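Local coordinates for protein cytidylyltransferase (Leptospira borgpetersenii serovar Hardjo-bovis, PDB 6OEW) that probably transfers a cytidylyl group from CTP to a sugar or similar acceptor in a metal-dependent reaction, at residues 16-20 with 61-67. Numbering follows the deposited sequence.
Sequences QARMG and ENIDDKT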
loop_
_atom_site.group_PDB
_atom_site.type_symbol
_atom_site.label_atom_id
_atom_site.label_comp_id
_atom_site.label_asym_id
_atom_site.label_seq_id
_atom_site.Cartn_x
_atom_site.Cartn_y
_atom_site.Cartn_z
ATOM N N GLN A 16 0.542 6.457 -1.503
ATOM C CA GLN A 16 1.116 7.574 -0.767
ATOM C C GLN A 16 2.553 7.251 -0.376
ATOM O O GLN A 16 2.850 6.168 0.144
ATOM C CB GLN A 16 0.272 7.916 0.463
ATOM C CG GLN A 16 0.107 6.774 1.439
ATOM C CD GLN A 16 -0.566 7.219 2.722
ATOM O OE1 GLN A 16 -1.783 7.180 2.842
ATOM N NE2 GLN A 16 0.241 7.658 3.691
ATOM N N ALA A 17 3.457 8.179 -0.667
ATOM C CA ALA A 17 4.864 7.959 -0.361
ATOM C C ALA A 17 5.520 9.312 -0.184
ATOM O O ALA A 17 5.153 10.276 -0.858
ATOM C CB ALA A 17 5.591 7.190 -1.471
ATOM N N ARG A 18 6.480 9.384 0.738
ATOM C CA ARG A 18 7.223 10.618 0.946
ATOM C C ARG A 18 8.584 10.294 1.543
ATOM O O ARG A 18 8.760 9.274 2.218
ATOM C CB ARG A 18 6.491 11.606 1.872
ATOM C CG ARG A 18 6.449 11.143 3.323
ATOM C CD ARG A 18 5.603 12.076 4.174
ATOM N NE ARG A 18 6.218 13.395 4.315
ATOM C CZ ARG A 18 5.739 14.371 5.082
ATOM N NH1 ARG A 18 4.621 14.187 5.773
ATOM N NH2 ARG A 18 6.384 15.537 5.157
ATOM N N MET A 19 9.543 11.191 1.280
ATOM C CA MET A 19 10.889 11.035 1.821
ATOM C C MET A 19 10.901 11.297 3.319
ATOM O O MET A 19 11.551 10.569 4.077
ATOM C CB MET A 19 11.860 11.987 1.102
ATOM C CG MET A 19 12.160 11.559 -0.362
ATOM S SD MET A 19 13.184 10.066 -0.450
ATOM C CE MET A 19 14.784 10.811 0.011
ATOM N N GLY A 20 10.162 12.308 3.766
ATOM C CA GLY A 20 10.135 12.655 5.177
ATOM C C GLY A 20 9.182 11.798 5.982
ATOM O O GLY A 20 8.405 12.325 6.788
ATOM N N GLU A 61 6.921 19.322 -0.826
ATOM C CA GLU A 61 8.207 19.722 -0.275
ATOM C C GLU A 61 9.333 19.321 -1.222
ATOM O O GLU A 61 9.257 18.310 -1.930
ATOM C CB GLU A 61 8.401 19.108 1.109
ATOM C CG GLU A 61 7.433 19.700 2.131
ATOM C CD GLU A 61 7.562 19.095 3.513
ATOM O OE1 GLU A 61 8.558 18.390 3.787
ATOM O OE2 GLU A 61 6.656 19.342 4.336
ATOM N N ASN A 62 10.384 20.149 -1.235
ATOM C CA ASN A 62 11.498 19.946 -2.162
ATOM C C ASN A 62 12.101 18.549 -2.051
ATOM O O ASN A 62 12.544 17.987 -3.062
ATOM C CB ASN A 62 12.569 21.015 -1.925
ATOM C CG ASN A 62 12.169 22.372 -2.508
ATOM O OD1 ASN A 62 11.445 22.449 -3.509
ATOM N ND2 ASN A 62 12.631 23.437 -1.884
ATOM N N ILE A 63 12.108 17.960 -0.854
ATOM C CA ILE A 63 12.753 16.661 -0.702
ATOM C C ILE A 63 12.033 15.611 -1.527
ATOM O O ILE A 63 12.633 14.615 -1.943
ATOM C CB ILE A 63 12.834 16.239 0.781
ATOM C CG1 ILE A 63 13.618 14.936 0.901
ATOM C CG2 ILE A 63 11.447 16.080 1.388
ATOM C CD1 ILE A 63 14.659 14.954 1.906
ATOM N N ASP A 64 10.758 15.822 -1.795
ATOM C CA ASP A 64 9.986 14.828 -2.516
ATOM C C ASP A 64 10.093 14.995 -4.020
ATOM O O ASP A 64 9.399 14.282 -4.764
ATOM C CB ASP A 64 8.542 14.875 -2.048
ATOM C CG ASP A 64 8.362 14.161 -0.721
ATOM O OD1 ASP A 64 8.887 13.031 -0.584
ATOM O OD2 ASP A 64 7.722 14.723 0.178
ATOM N N ASP A 65 10.939 15.921 -4.485
ATOM C CA ASP A 65 11.427 15.832 -5.853
ATOM C C ASP A 65 12.008 14.447 -6.109
ATOM O O ASP A 65 11.887 13.910 -7.216
ATOM C CB ASP A 65 12.488 16.906 -6.126
ATOM C CG ASP A 65 11.931 18.330 -6.079
ATOM O OD1 ASP A 65 10.722 18.528 -5.801
ATOM O OD2 ASP A 65 12.728 19.264 -6.297
ATOM N N LYS A 66 12.633 13.852 -5.090
ATOM C CA LYS A 66 13.171 12.504 -5.237
ATOM C C LYS A 66 12.051 11.499 -5.484
ATOM O O LYS A 66 12.165 10.637 -6.361
ATOM C CB LYS A 66 13.982 12.132 -3.995
ATOM C CG LYS A 66 14.683 10.783 -4.083
ATOM C CD LYS A 66 15.639 10.750 -5.255
ATOM C CE LYS A 66 16.279 9.382 -5.398
ATOM N NZ LYS A 66 16.945 9.210 -6.722
ATOM N N THR A 67 10.958 11.604 -4.721
ATOM C CA THR A 67 9.793 10.732 -4.917
ATOM C C THR A 67 9.212 10.901 -6.313
ATOM O O THR A 67 8.919 9.909 -7.003
ATOM C CB THR A 67 8.744 11.040 -3.836
ATOM O OG1 THR A 67 9.412 11.166 -2.563
ATOM C CG2 THR A 67 7.662 9.921 -3.732
HETATM O O HOH W 1 8.519 14.271 2.804
#
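The R18 guanidinium meets E61 at its edge, near its own plane: R18 NH2 lies 3.8 Å from E61 OE1, a long salt bridge in which the carboxylate is turned 77° to the guanidinium. E61 is modelled in two conformers, which leaves this pairing doubtful. Above one face of the guanidinium stands the G20 carbonyl oxygen, near the border of the group and not over its centre, while a water sits in plane at the edge, 2.9 Å from R18 NE. The same water accepts from G20 N and donates to D64 OD2, which also bonds T59, so the arginine reaches D64 through solvent. The D64 carboxylate is the second flat group. Through its syn lone pair D64 OD1 takes the M19 backbone N-H in a nearly straight bond of 2.7 Å from M19 N. On the anti side, 21° out of plane, D64 OD1 receives T67 OG1 at 2.8 Å. Beside this polar core, M19 turns CG away from its carbonyl carbon (chi1 -71°) and sets it between the I63 carbonyl oxygen and T67 OG1; M19 CB presses on I63 CG1 at a tight 3.4 Å, and SD and CE lie against K66 CG. The contact thus illustrates how one buried aspartate can tie the loop after strand 11-16 to the N-terminal end of a helix in a GT-A-type nucleotidyltransferase. With both oxygens gripped, the carboxylate's rotation is fixed, and its negative charge is probably eased by these donors and the nearby arginine.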